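Local coordinates for Lpg2148(MvcA) (Legionella pneumophila subsp. pneumophila str. Philadelphia 1, PDB 6K11), which probably acts as a deamidase-type effector that removes ubiquitin from the host enzyme UBE2N and thereby regulates its activity, at residues A[98-110]-A[276-288]. Numbering follows the deposited sequence.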
loop_
_atom_site.group_PDB
_atom_site.type_symbol
_atom_site.label_atom_id
_atom_site.label_comp_id
_atom_site.label_asym_id
_atom_site.label_seq_id
_atom_site.Cartn_x
_atom_site.Cartn_y
_atom_site.Cartn_z
ATOM N N ALA A 98 -17.063 -0.577 2.295
ATOM C CA ALA A 98 -16.855 -1.817 1.566
ATOM C C ALA A 98 -17.653 -1.796 0.266
ATOM O O ALA A 98 -18.806 -1.357 0.233
ATOM C CB ALA A 98 -17.246 -3.017 2.434
ATOM N N LEU A 99 -17.014 -2.235 -0.822
ATOM C CA LEU A 99 -17.727 -2.422 -2.077
ATOM C C LEU A 99 -18.735 -3.555 -1.912
ATOM O O LEU A 99 -18.385 -4.642 -1.443
ATOM C CB LEU A 99 -16.746 -2.732 -3.216
ATOM C CG LEU A 99 -17.316 -2.785 -4.642
ATOM C CD1 LEU A 99 -17.850 -1.422 -5.070
ATOM C CD2 LEU A 99 -16.270 -3.298 -5.647
ATOM N N SER A 100 -19.990 -3.291 -2.272
ATOM C CA SER A 100 -21.022 -4.317 -2.216
ATOM C C SER A 100 -20.660 -5.493 -3.129
ATOM O O SER A 100 -19.784 -5.406 -3.996
ATOM C CB SER A 100 -22.376 -3.734 -2.615
ATOM O OG SER A 100 -22.585 -3.879 -4.012
ATOM N N ALA A 101 -21.369 -6.609 -2.931
ATOM C CA ALA A 101 -20.972 -7.860 -3.574
ATOM C C ALA A 101 -21.020 -7.766 -5.095
ATOM O O ALA A 101 -20.265 -8.471 -5.779
ATOM C CB ALA A 101 -21.854 -9.007 -3.083
ATOM N N ASP A 102 -21.894 -6.915 -5.642
ATOM C CA ASP A 102 -21.952 -6.670 -7.078
ATOM C C ASP A 102 -21.379 -5.316 -7.475
ATOM O O ASP A 102 -21.397 -4.976 -8.663
ATOM C CB ASP A 102 -23.401 -6.754 -7.568
ATOM C CG ASP A 102 -23.983 -8.148 -7.455
ATOM O OD1 ASP A 102 -23.274 -9.119 -7.812
ATOM O OD2 ASP A 102 -25.142 -8.276 -7.004
ATOM N N GLY A 103 -20.895 -4.534 -6.517
ATOM C CA GLY A 103 -20.488 -3.172 -6.780
ATOM C C GLY A 103 -21.621 -2.177 -6.867
ATOM O O GLY A 103 -21.383 -1.025 -7.250
ATOM N N ASP A 104 -22.845 -2.580 -6.505
ATOM C CA ASP A 104 -24.010 -1.725 -6.716
ATOM C C ASP A 104 -23.901 -0.419 -5.952
ATOM O O ASP A 104 -24.322 0.631 -6.452
ATOM C CB ASP A 104 -25.292 -2.452 -6.308
ATOM C CG ASP A 104 -25.527 -3.707 -7.109
ATOM O OD1 ASP A 104 -25.635 -3.606 -8.351
ATOM O OD2 ASP A 104 -25.609 -4.789 -6.491
ATOM N N ASN A 105 -23.360 -0.455 -4.731
ATOM C CA ASN A 105 -23.371 0.758 -3.919
ATOM C C ASN A 105 -22.528 1.855 -4.559
ATOM O O ASN A 105 -22.913 3.031 -4.543
ATOM C CB ASN A 105 -22.921 0.464 -2.487
ATOM C CG ASN A 105 -21.582 -0.242 -2.404
ATOM O OD1 ASN A 105 -21.075 -0.784 -3.386
ATOM N ND2 ASN A 105 -21.000 -0.242 -1.208
ATOM N N LEU A 106 -21.396 1.487 -5.165
ATOM C CA LEU A 106 -20.601 2.465 -5.901
ATOM C C LEU A 106 -21.250 2.818 -7.234
ATOM O O LEU A 106 -21.267 3.989 -7.628
ATOM C CB LEU A 106 -19.175 1.938 -6.118
ATOM C CG LEU A 106 -18.238 2.838 -6.938
ATOM C CD1 LEU A 106 -18.163 4.247 -6.346
ATOM C CD2 LEU A 106 -16.839 2.207 -7.052
ATOM N N LYS A 107 -21.800 1.825 -7.936
ATOM C CA LYS A 107 -22.459 2.107 -9.205
ATOM C C LYS A 107 -23.610 3.088 -9.022
ATOM O O LYS A 107 -23.741 4.049 -9.787
ATOM C CB LYS A 107 -22.949 0.807 -9.844
ATOM C CG LYS A 107 -21.822 -0.074 -10.396
ATOM C CD LYS A 107 -22.239 -0.802 -11.667
ATOM C CE LYS A 107 -22.139 -2.303 -11.512
ATOM N NZ LYS A 107 -22.670 -2.976 -12.735
ATOM N N ASN A 108 -24.429 2.888 -7.988
ATOM C CA ASN A 108 -25.595 3.748 -7.810
ATOM C C ASN A 108 -25.203 5.155 -7.378
ATOM O O ASN A 108 -25.901 6.116 -7.719
ATOM C CB ASN A 108 -26.567 3.116 -6.813
ATOM C CG ASN A 108 -27.230 1.865 -7.372
ATOM O OD1 ASN A 108 -27.376 1.720 -8.588
ATOM N ND2 ASN A 108 -27.617 0.948 -6.490
ATOM N N VAL A 109 -24.096 5.303 -6.643
ATOM C CA VAL A 109 -23.584 6.638 -6.335
ATOM C C VAL A 109 -23.249 7.390 -7.619
ATOM O O VAL A 109 -23.557 8.581 -7.762
ATOM C CB VAL A 109 -22.362 6.542 -5.402
ATOM C CG1 VAL A 109 -21.655 7.881 -5.312
ATOM C CG2 VAL A 109 -22.784 6.088 -4.019
ATOM N N LEU A 110 -22.638 6.699 -8.584
ATOM C CA LEU A 110 -22.256 7.341 -9.838
ATOM C C LEU A 110 -23.476 7.656 -10.697
ATOM O O LEU A 110 -23.538 8.717 -11.332
ATOM C CB LEU A 110 -21.270 6.451 -10.598
ATOM C CG LEU A 110 -19.956 6.129 -9.877
ATOM C CD1 LEU A 110 -19.088 5.179 -10.707
ATOM C CD2 LEU A 110 -19.190 7.411 -9.522
ATOM N N ILE A 276 -12.614 0.052 -21.098
ATOM C CA ILE A 276 -13.602 -0.966 -20.745
ATOM C C ILE A 276 -14.852 -0.376 -20.112
ATOM O O ILE A 276 -15.885 -1.059 -20.057
ATOM C CB ILE A 276 -13.000 -2.057 -19.837
ATOM C CG1 ILE A 276 -12.887 -1.591 -18.383
ATOM C CG2 ILE A 276 -11.648 -2.537 -20.393
ATOM C CD1 ILE A 276 -12.486 -2.726 -17.448
ATOM N N GLY A 277 -14.807 0.875 -19.674
ATOM C CA GLY A 277 -15.966 1.490 -19.038
ATOM C C GLY A 277 -16.005 1.243 -17.541
ATOM O O GLY A 277 -15.622 0.188 -17.048
ATOM N N ILE A 278 -16.515 2.241 -16.810
ATOM C CA ILE A 278 -16.469 2.221 -15.345
ATOM C C ILE A 278 -17.318 1.085 -14.778
ATOM O O ILE A 278 -16.961 0.481 -13.754
ATOM C CB ILE A 278 -16.899 3.586 -14.779
ATOM C CG1 ILE A 278 -16.784 3.600 -13.246
ATOM C CG2 ILE A 278 -18.323 3.943 -15.231
ATOM C CD1 ILE A 278 -15.382 3.244 -12.722
ATOM N N ASP A 279 -18.451 0.775 -15.423
ATOM C CA ASP A 279 -19.318 -0.289 -14.919
ATOM C C ASP A 279 -18.598 -1.632 -14.943
ATOM O O ASP A 279 -18.587 -2.358 -13.944
ATOM C CB ASP A 279 -20.612 -0.362 -15.734
ATOM C CG ASP A 279 -21.517 0.841 -15.520
ATOM O OD1 ASP A 279 -21.564 1.380 -14.394
ATOM O OD2 ASP A 279 -22.198 1.238 -16.489
ATOM N N LYS A 280 -17.980 -1.970 -16.080
ATOM C CA LYS A 280 -17.220 -3.214 -16.181
ATOM C C LYS A 280 -16.039 -3.238 -15.218
ATOM O O LYS A 280 -15.750 -4.280 -14.617
ATOM C CB LYS A 280 -16.728 -3.425 -17.613
ATOM C CG LYS A 280 -16.253 -4.855 -17.888
ATOM C CD LYS A 280 -17.421 -5.841 -17.824
ATOM C CE LYS A 280 -18.527 -5.454 -18.809
ATOM N NZ LYS A 280 -19.896 -5.471 -18.207
ATOM N N TYR A 281 -15.322 -2.113 -15.084
ATOM C CA TYR A 281 -14.234 -2.044 -14.105
ATOM C C TYR A 281 -14.743 -2.356 -12.699
ATOM O O TYR A 281 -14.145 -3.157 -11.973
ATOM C CB TYR A 281 -13.549 -0.664 -14.141
ATOM C CG TYR A 281 -12.190 -0.614 -13.423
ATOM C CD1 TYR A 281 -12.112 -0.343 -12.059
ATOM C CD2 TYR A 281 -10.994 -0.831 -14.114
ATOM C CE1 TYR A 281 -10.891 -0.297 -11.388
ATOM C CE2 TYR A 281 -9.752 -0.781 -13.444
ATOM C CZ TYR A 281 -9.718 -0.515 -12.080
ATOM O OH TYR A 281 -8.505 -0.474 -11.394
ATOM N N ILE A 282 -15.860 -1.742 -12.298
ATOM C CA ILE A 282 -16.384 -1.995 -10.955
ATOM C C ILE A 282 -16.802 -3.455 -10.808
ATOM O O ILE A 282 -16.564 -4.087 -9.770
ATOM C CB ILE A 282 -17.551 -1.038 -10.636
ATOM C CG1 ILE A 282 -17.047 0.395 -10.503
ATOM C CG2 ILE A 282 -18.239 -1.457 -9.347
ATOM C CD1 ILE A 282 -18.161 1.407 -10.327
ATOM N N GLU A 283 -17.425 -4.015 -11.845
ATOM C CA GLU A 283 -17.869 -5.400 -11.758
ATOM C C GLU A 283 -16.698 -6.334 -11.512
ATOM O O GLU A 283 -16.792 -7.256 -10.695
ATOM C CB GLU A 283 -18.617 -5.788 -13.033
ATOM C CG GLU A 283 -20.003 -5.154 -13.112
ATOM C CD GLU A 283 -20.597 -5.253 -14.500
ATOM O OE1 GLU A 283 -20.155 -6.140 -15.270
ATOM O OE2 GLU A 283 -21.498 -4.440 -14.816
ATOM N N LYS A 284 -15.570 -6.089 -12.186
ATOM C CA LYS A 284 -14.400 -6.937 -11.988
ATOM C C LYS A 284 -13.793 -6.744 -10.604
ATOM O O LYS A 284 -13.266 -7.701 -10.021
ATOM C CB LYS A 284 -13.369 -6.659 -13.081
ATOM C CG LYS A 284 -13.664 -7.375 -14.399
ATOM C CD LYS A 284 -12.369 -7.605 -15.187
ATOM C CE LYS A 284 -12.537 -8.655 -16.276
ATOM N NZ LYS A 284 -11.390 -8.637 -17.238
ATOM N N LEU A 285 -13.851 -5.522 -10.065
ATOM C CA LEU A 285 -13.422 -5.295 -8.685
ATOM C C LEU A 285 -14.265 -6.109 -7.717
ATOM O O LEU A 285 -13.745 -6.712 -6.773
ATOM C CB LEU A 285 -13.516 -3.811 -8.325
ATOM C CG LEU A 285 -12.434 -2.870 -8.845
ATOM C CD1 LEU A 285 -12.646 -1.451 -8.271
ATOM C CD2 LEU A 285 -11.055 -3.389 -8.514
ATOM N N ALA A 286 -15.583 -6.126 -7.927
ATOM C CA ALA A 286 -16.446 -6.939 -7.072
ATOM C C ALA A 286 -16.070 -8.419 -7.145
ATOM O O ALA A 286 -16.065 -9.112 -6.121
ATOM C CB ALA A 286 -17.912 -6.725 -7.451
ATOM N N VAL A 287 -15.739 -8.919 -8.338
ATOM C CA VAL A 287 -15.280 -10.303 -8.452
ATOM C C VAL A 287 -13.977 -10.488 -7.691
ATOM O O VAL A 287 -13.775 -11.507 -7.012
ATOM C CB VAL A 287 -15.115 -10.711 -9.927
ATOM C CG1 VAL A 287 -14.517 -12.106 -10.009
ATOM C CG2 VAL A 287 -16.460 -10.657 -10.671
ATOM N N LEU A 288 -13.069 -9.510 -7.800
ATOM C CA LEU A 288 -11.797 -9.584 -7.086
ATOM C C LEU A 288 -12.015 -9.761 -5.590
ATOM O O LEU A 288 -11.256 -10.474 -4.923
ATOM C CB LEU A 288 -10.969 -8.327 -7.361
ATOM C CG LEU A 288 -9.528 -8.323 -6.853
ATOM C CD1 LEU A 288 -8.685 -9.339 -7.608
ATOM C CD2 LEU A 288 -8.947 -6.914 -6.986
HETATM O O HOH W 1 -17.546 -8.298 -3.981
#
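Ile282 turns CG1 anti to its own carbonyl carbon (chi1 -68°) and runs on extended to CD1, while Leu106 sets CG anti to the backbone N (chi1 177°), and the two side chains meet with Leu106 CD2 3.6 Å from Ile282 CD1. They join an almost antiparallel pair of helices, 104-110 and 278-288, whose axes cross at 160° and come within 10.1 Å, packed side by side on one face of the antiparallel sheet. Leu110 reaches toward Ile282 tip to tip, its CD1 also resting 3.8 Å from Ile278 CG1; beneath them, Phe124 of strand 120-129 touches both Leu106 and Leu285. The other branch of Ile282, CG2, lies 3.8 Å from both O and CA of Gly103, the N-cap of the first helix. On the more open flank Lys107, bent at chi2 and chi3, slides past Ile282 and crosses Glu283 at about a right angle. Its NZ forms a salt bridge with Glu283, the 2.8 Å hydrogen bond to OE2 using that oxygen's anti lone pair, while Lys280 NZ makes a salt bridge to OE1 on the syn side, tilted out of the carboxylate plane, so both carboxylate oxygens are held. At the far end the type I turn from Ser100 to Gly103 sits over Ala286, with Ala101 O 3.4 Å from Ala286 CB. One water donates to Ala286 O at 2.7 Å and to Ala101 O at 3.3 Å, linking turn and helix.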